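PDB 4DM5: osmotically inducible lipoprotein OsmE from Pseudomonas aeruginosa PAO1, which is of unknown function but carries a BamE-like domain and is probably a membrane-attached lipoprotein induced by osmotic stress. Local coordinates for residues 30-33 with 34-38; 22-25 with 26-30. All blocks are in the same frame, centred on the assembly; numbering follows the deposited sequence. Where two conformers were deposited one is given.

Interaction 1 (30-33 with 34-38)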
ATOM      1  N   GLN A  30      -9.179  -4.908  -5.786  1.00 19.41           N
ATOM      2  CA  GLN A  30      -7.896  -5.590  -5.752  1.00 20.74           C
ATOM      3  C   GLN A  30      -7.280  -5.844  -7.098  1.00 20.57           C
ATOM      4  O   GLN A  30      -6.068  -5.625  -7.377  1.00 20.47           O
ATOM      5  CB  GLN A  30      -8.070  -6.911  -4.972  1.00 22.36           C
ATOM      6  CG  GLN A  30      -8.223  -6.701  -3.444  1.00 27.04           C
ATOM      7  CD  GLN A  30      -8.738  -7.929  -2.702  1.00 32.39           C
ATOM      8  OE1 GLN A  30      -9.860  -8.389  -2.881  1.00 36.87           O
ATOM      9  NE2 GLN A  30      -7.887  -8.471  -1.861  1.00 38.38           N
ATOM     10  N   GLN A  31      -8.118  -6.203  -8.104  1.00 21.10           N
ATOM     11  CA  GLN A  31      -7.537  -6.447  -9.397  1.00 22.71           C
ATOM     12  C   GLN A  31      -7.024  -5.195 -10.116  1.00 20.71           C
ATOM     13  O   GLN A  31      -6.033  -5.205 -10.778  1.00 22.56           O
ATOM     14  CB  GLN A  31      -8.637  -7.141 -10.291  1.00 25.79           C
ATOM     15  CG  GLN A  31      -8.698  -8.624 -10.169  1.00 31.47           C
ATOM     16  CD  GLN A  31      -9.632  -9.171 -11.182  1.00 36.08           C
ATOM     17  OE1 GLN A  31      -9.496  -8.899 -12.393  1.00 42.04           O
ATOM     18  NE2 GLN A  31     -10.602  -9.913 -10.722  1.00 38.17           N
ATOM     19  N   GLU A  32      -7.672  -4.052  -9.914  1.00 21.32           N
ATOM     20  CA  GLU A  32      -7.197  -2.821 -10.503  1.00 22.78           C
ATOM     21  C   GLU A  32      -5.860  -2.368  -9.857  1.00 18.90           C
ATOM     22  O   GLU A  32      -4.910  -2.000 -10.522  1.00 21.17           O
ATOM     23  CB  GLU A  32      -8.217  -1.755 -10.303  1.00 24.06           C
ATOM     24  CG  GLU A  32      -7.747  -0.553 -11.103  1.00 28.33           C
ATOM     25  CD  GLU A  32      -8.829   0.306 -11.689  1.00 34.81           C
ATOM     26  OE1 GLU A  32      -9.972   0.430 -11.145  1.00 37.54           O
ATOM     27  OE2 GLU A  32      -8.464   0.927 -12.728  1.00 37.08           O
ATOM     28  N   VAL A  33      -5.778  -2.554  -8.523  1.00 18.43           N
ATOM     29  CA  VAL A  33      -4.521  -2.235  -7.943  1.00 18.89           C
ATOM     30  C   VAL A  33      -3.405  -3.153  -8.459  1.00 18.31           C
ATOM     31  O   VAL A  33      -2.291  -2.661  -8.683  1.00 19.00           O
ATOM     32  CB  VAL A  33      -4.631  -2.339  -6.421  1.00 17.36           C
ATOM     33  CG1 VAL A  33      -3.253  -2.244  -5.720  1.00 19.04           C
ATOM     34  CG2 VAL A  33      -5.574  -1.256  -5.892  1.00 18.76           C
ATOM     35  N   LEU A  34      -3.680  -4.461  -8.636  1.00 18.78           N
ATOM     36  CA  LEU A  34      -2.644  -5.334  -9.187  1.00 20.63           C
ATOM     37  C   LEU A  34      -2.126  -4.888 -10.601  1.00 21.88           C
ATOM     38  O   LEU A  34      -0.912  -4.884 -10.942  1.00 24.15           O
ATOM     39  CB  LEU A  34      -3.160  -6.826  -9.239  1.00 21.82           C
ATOM     40  CG  LEU A  34      -3.393  -7.396  -7.862  1.00 25.30           C
ATOM     41  CD1 LEU A  34      -4.109  -8.757  -7.832  1.00 26.93           C
ATOM     42  CD2 LEU A  34      -1.987  -7.444  -7.183  1.00 28.11           C
ATOM     43  N   ARG A  35      -3.082  -4.457 -11.424  1.00 22.25           N
ATOM     44  CA  ARG A  35      -2.723  -3.927 -12.732  1.00 25.91           C
ATOM     45  C   ARG A  35      -1.886  -2.673 -12.745  1.00 24.66           C
ATOM     46  O   ARG A  35      -0.892  -2.550 -13.444  1.00 27.34           O
ATOM     47  CB  ARG A  35      -4.019  -3.667 -13.525  1.00 26.70           C
ATOM     48  CG  ARG A  35      -4.684  -5.026 -13.891  1.00 32.78           C
ATOM     49  CD  ARG A  35      -5.862  -5.089 -14.876  1.00 35.06           C
ATOM     50  NE  ARG A  35      -7.128  -4.884 -14.241  1.00 34.44           N
ATOM     51  CZ  ARG A  35      -8.047  -5.734 -13.854  1.00 36.09           C
ATOM     52  NH1 ARG A  35      -7.937  -7.076 -14.006  1.00 39.87           N
ATOM     53  NH2 ARG A  35      -9.084  -5.193 -13.197  1.00 34.51           N
ATOM     54  N   ILE A  36      -2.204  -1.772 -11.791  1.00 22.66           N
ATOM     55  CA  ILE A  36      -1.516  -0.510 -11.734  1.00 22.26           C
ATOM     56  C   ILE A  36      -0.158  -0.652 -11.189  1.00 22.37           C
ATOM     57  O   ILE A  36       0.821  -0.008 -11.666  1.00 24.57           O
ATOM     58  CB  ILE A  36      -2.292   0.413 -10.749  1.00 20.25           C
ATOM     59  CG1 ILE A  36      -3.614   0.969 -11.409  1.00 21.03           C
ATOM     60  CG2 ILE A  36      -1.408   1.626 -10.349  1.00 20.02           C
ATOM     61  CD1 ILE A  36      -4.622   1.568 -10.418  1.00 23.38           C
ATOM     62  N   GLY A  37      -0.060  -1.448 -10.126  1.00 20.68           N
ATOM     63  CA  GLY A  37       1.191  -1.482  -9.302  1.00 23.20           C
ATOM     64  C   GLY A  37       2.106  -2.660  -9.541  1.00 23.86           C
ATOM     65  O   GLY A  37       3.230  -2.739  -9.042  1.00 26.86           O
ATOM     66  N   GLY A  38       1.574  -3.677 -10.235  1.00 23.22           N
ATOM     67  CA  GLY A  38       2.379  -4.917 -10.422  1.00 24.63           C
ATOM     68  C   GLY A  38       2.387  -5.803  -9.191  1.00 24.82           C
ATOM     69  O   GLY A  38       1.503  -5.619  -8.261  1.00 24.43           O
TER
HETATM   70  O   HOH W   1     -11.256  -7.039 -12.777  1.00 47.02           O
HETATM   71  O   HOH W   2      -0.181  -3.689  -7.369  1.00 21.27           O
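Gln31 and Arg35, one helical turn apart, show how a long cation can be folded back along its own helix. Arg35 bends about its CG-CD bond (chi3 -86°), which turns the guanidinium toward the preceding turn. There Arg35 NH1 donates to Gln31 OE1 at 2.9 Å, in the amide plane and on a lone pair of the oxygen, although OE1 lies slightly out of the guanidinium plane. The two flat groups stand steeply to each other, 75° apart. Water 1, at the guanidinium edge, accepts from Arg35 NH2 at 2.9 Å and donates weakly to the same OE1. The backbone oxygen of Gln31 sits over one guanidinium face, 3.6 Å above the plane, while it also accepts from Arg35 N.

Both residues lie on the exposed side of helix 30-37, one of the helices of this BamE-like domain; from its other side Val33 packs on strands 52-60 and 63-71 of the antiparallel sheet. Glu32 has CG anti to its backbone nitrogen (chi1 -172°), and this CG meets CD1 of Ile36 at 3.8 Å, the chains crossing at a slant. Leu34 rests CG 3.2 Å from the carbonyl oxygen of Gln30. At the C-terminal end Val33 O accepts a hydrogen bond from Gly37 N, and water 2 donates both to Val33 O and to the carbonyl oxygen of Gly38, whose positive phi takes the chain out of the helix.

Interaction 2 (22-25 with 26-30)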
ATOM      1  N   LYS A  22       0.390   7.690  -7.579  1.00 18.16           N
ATOM      2  CA  LYS A  22      -0.362   8.607  -8.333  1.00 20.43           C
ATOM      3  C   LYS A  22      -1.764   8.096  -8.705  1.00 19.19           C
ATOM      4  O   LYS A  22      -2.737   8.910  -8.819  1.00 22.25           O
ATOM      5  CB  LYS A  22       0.428   8.890  -9.597  1.00 23.53           C
ATOM      6  CG  LYS A  22      -0.179  10.084 -10.367  1.00 28.35           C
ATOM      7  CD  LYS A  22       0.842  10.453 -11.407  1.00 33.24           C
ATOM      8  CE  LYS A  22       0.801   9.435 -12.517  1.00 38.42           C
ATOM      9  NZ  LYS A  22      -0.151   9.869 -13.594  1.00 48.19           N
ATOM     10  N   ASP A  23      -1.873   6.753  -8.887  1.00 19.68           N
ATOM     11  CA  ASP A  23      -3.087   6.297  -9.588  1.00 19.67           C
ATOM     12  C   ASP A  23      -4.024   5.450  -8.734  1.00 20.13           C
ATOM     13  O   ASP A  23      -5.176   5.185  -9.186  1.00 23.61           O
ATOM     14  CB  ASP A  23      -2.723   5.436 -10.759  1.00 22.00           C
ATOM     15  CG  ASP A  23      -1.926   6.220 -11.788  1.00 25.95           C
ATOM     16  OD1 ASP A  23      -2.162   7.447 -12.000  1.00 28.95           O
ATOM     17  OD2 ASP A  23      -1.055   5.553 -12.402  1.00 29.11           O
ATOM     18  N   VAL A  24      -3.579   4.977  -7.573  1.00 18.24           N
ATOM     19  CA  VAL A  24      -4.457   4.138  -6.731  1.00 17.37           C
ATOM     20  C   VAL A  24      -5.446   5.004  -6.003  1.00 18.45           C
ATOM     21  O   VAL A  24      -5.010   5.961  -5.305  1.00 23.59           O
ATOM     22  CB  VAL A  24      -3.647   3.273  -5.761  1.00 16.79           C
ATOM     23  CG1 VAL A  24      -4.514   2.592  -4.665  1.00 16.88           C
ATOM     24  CG2 VAL A  24      -2.860   2.236  -6.519  1.00 18.50           C
ATOM     25  N   GLU A  25      -6.733   4.717  -6.056  1.00 18.86           N
ATOM     26  CA  GLU A  25      -7.759   5.557  -5.473  1.00 19.20           C
ATOM     27  C   GLU A  25      -8.588   4.769  -4.441  1.00 16.88           C
ATOM     28  O   GLU A  25      -8.747   3.545  -4.532  1.00 18.13           O
ATOM     29  CB  GLU A  25      -8.861   6.037  -6.529  1.00 23.14           C
ATOM     30  CG  GLU A  25      -8.447   7.297  -7.318  1.00 28.78           C
ATOM     31  CD  GLU A  25      -8.508   8.648  -6.525  1.00 32.99           C
ATOM     32  OE1 GLU A  25      -9.327   8.898  -5.563  1.00 34.17           O
ATOM     33  OE2 GLU A  25      -7.623   9.523  -6.854  1.00 35.54           O
ATOM     34  N   LYS A  26      -9.181   5.439  -3.410  1.00 17.48           N
ATOM     35  CA  LYS A  26     -10.134   4.853  -2.513  1.00 18.81           C
ATOM     36  C   LYS A  26     -11.273   4.163  -3.294  1.00 18.82           C
ATOM     37  O   LYS A  26     -11.740   4.726  -4.271  1.00 19.83           O
ATOM     38  CB  LYS A  26     -10.671   5.991  -1.603  1.00 23.02           C
ATOM     39  CG  LYS A  26     -11.596   5.490  -0.537  1.00 26.53           C
ATOM     40  CD  LYS A  26     -12.001   6.665   0.418  1.00 34.90           C
ATOM     41  CE  LYS A  26     -12.678   6.213   1.707  1.00 43.20           C
ATOM     42  NZ  LYS A  26     -12.310   4.838   2.146  1.00 45.20           N
ATOM     43  N   GLY A  27     -11.660   2.981  -2.901  1.00 18.86           N
ATOM     44  CA  GLY A  27     -12.762   2.285  -3.489  1.00 18.67           C
ATOM     45  C   GLY A  27     -12.351   1.317  -4.588  1.00 18.26           C
ATOM     46  O   GLY A  27     -13.236   0.607  -5.074  1.00 20.35           O
HETATM   47  N   MSE A  28     -11.062   1.376  -4.994  0.50 17.92           N
HETATM   48  CA  MSE A  28     -10.523   0.559  -6.137  0.50 17.56           C
HETATM   49  C   MSE A  28     -10.499  -0.911  -5.715  0.50 18.20           C
HETATM   50  O   MSE A  28     -10.200  -1.276  -4.572  0.50 17.67           O
HETATM   51  CB  MSE A  28      -9.124   1.074  -6.503  0.50 17.33           C
HETATM   52  CG  MSE A  28      -8.380   0.358  -7.661  0.50 17.38           C
HETATM   53 SE   MSE A  28      -6.761   1.378  -8.234  0.30 18.87          SE
HETATM   54  CE  MSE A  28      -7.726   2.684  -9.323  0.50 19.45           C
ATOM     55  N   SER A  29     -10.770  -1.802  -6.656  1.00 19.73           N
ATOM     56  CA  SER A  29     -10.713  -3.218  -6.468  1.00 18.47           C
ATOM     57  C   SER A  29      -9.291  -3.755  -6.443  1.00 18.80           C
ATOM     58  O   SER A  29      -8.349  -3.103  -6.859  1.00 18.24           O
ATOM     59  CB  SER A  29     -11.432  -3.975  -7.624  1.00 22.36           C
ATOM     60  OG  SER A  29     -10.704  -3.809  -8.787  1.00 23.94           O
ATOM     61  N   GLN A  30      -9.179  -4.908  -5.786  1.00 19.41           N
ATOM     62  CA  GLN A  30      -7.896  -5.590  -5.752  1.00 20.74           C
ATOM     63  C   GLN A  30      -7.280  -5.844  -7.098  1.00 20.57           C
ATOM     64  O   GLN A  30      -6.068  -5.625  -7.377  1.00 20.47           O
ATOM     65  CB  GLN A  30      -8.070  -6.911  -4.972  1.00 22.36           C
ATOM     66  CG  GLN A  30      -8.223  -6.701  -3.444  1.00 27.04           C
ATOM     67  CD  GLN A  30      -8.738  -7.929  -2.702  1.00 32.39           C
ATOM     68  OE1 GLN A  30      -9.860  -8.389  -2.881  1.00 36.87           O
ATOM     69  NE2 GLN A  30      -7.887  -8.471  -1.861  1.00 38.38           N
TER
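Met28, here selenomethionine and described in one of its two deposited conformers, lies back along the chain that leads into its own turn. Met28 CB sits 3.2 Å from the carbonyl oxygen of Glu25, the same oxygen that accepts a hydrogen bond from Met28 N at 3.2 Å. That bond closes a type II beta turn from Glu25 to Met28, with Gly27 at the corner where phi is positive. CG continues anti to the backbone nitrogen (chi1 180°), and the next torsion is also extended, which carries SE straight back past the turn. Met28 SE then lies 3.9 Å from CA of Val24 and 4.3 Å from CG2 of that residue's side chain. A bend at the last torsion (chi3 -80°) swings the terminal Met28 CE toward the backbone, 3.6 Å from the carbonyl oxygen of Asp23.

The whole segment bridges helix 19-22 and helix 30-37, whose N-cap is Ser29, its OG bonded to Glu32 N. Backbone hydrogen bonds of Gly27 and Met28 with Val77 tie the turn to edge strand 77-81, while Val24 packs on Val69 of strand 63-71, and the Met28 side chain reaches Val33 and Ile36 of helix 30-37.

How the interactions relate
Interactions 1 and 2 illustrate how a turn and the helix it introduces can share one apolar seam. They are consecutive in sequence, have Gln30 in common, and their centres are about 8 Å apart. Val33 CG2 meets Met28 CG at 3.7 Å, and Ile36 CG2 approaches Val24 CG2 at 4.1 Å. Ile36 CD1 also lies 3.9 Å from the carbonyl oxygen of Asp23, so Ile36 packs against the chain that leads into the turn. A bound glycerol, probably from the crystallisation liquor, lies about 3 Å from the Glu32 side chain and about 5 Å from that of Met28, beside both contacts.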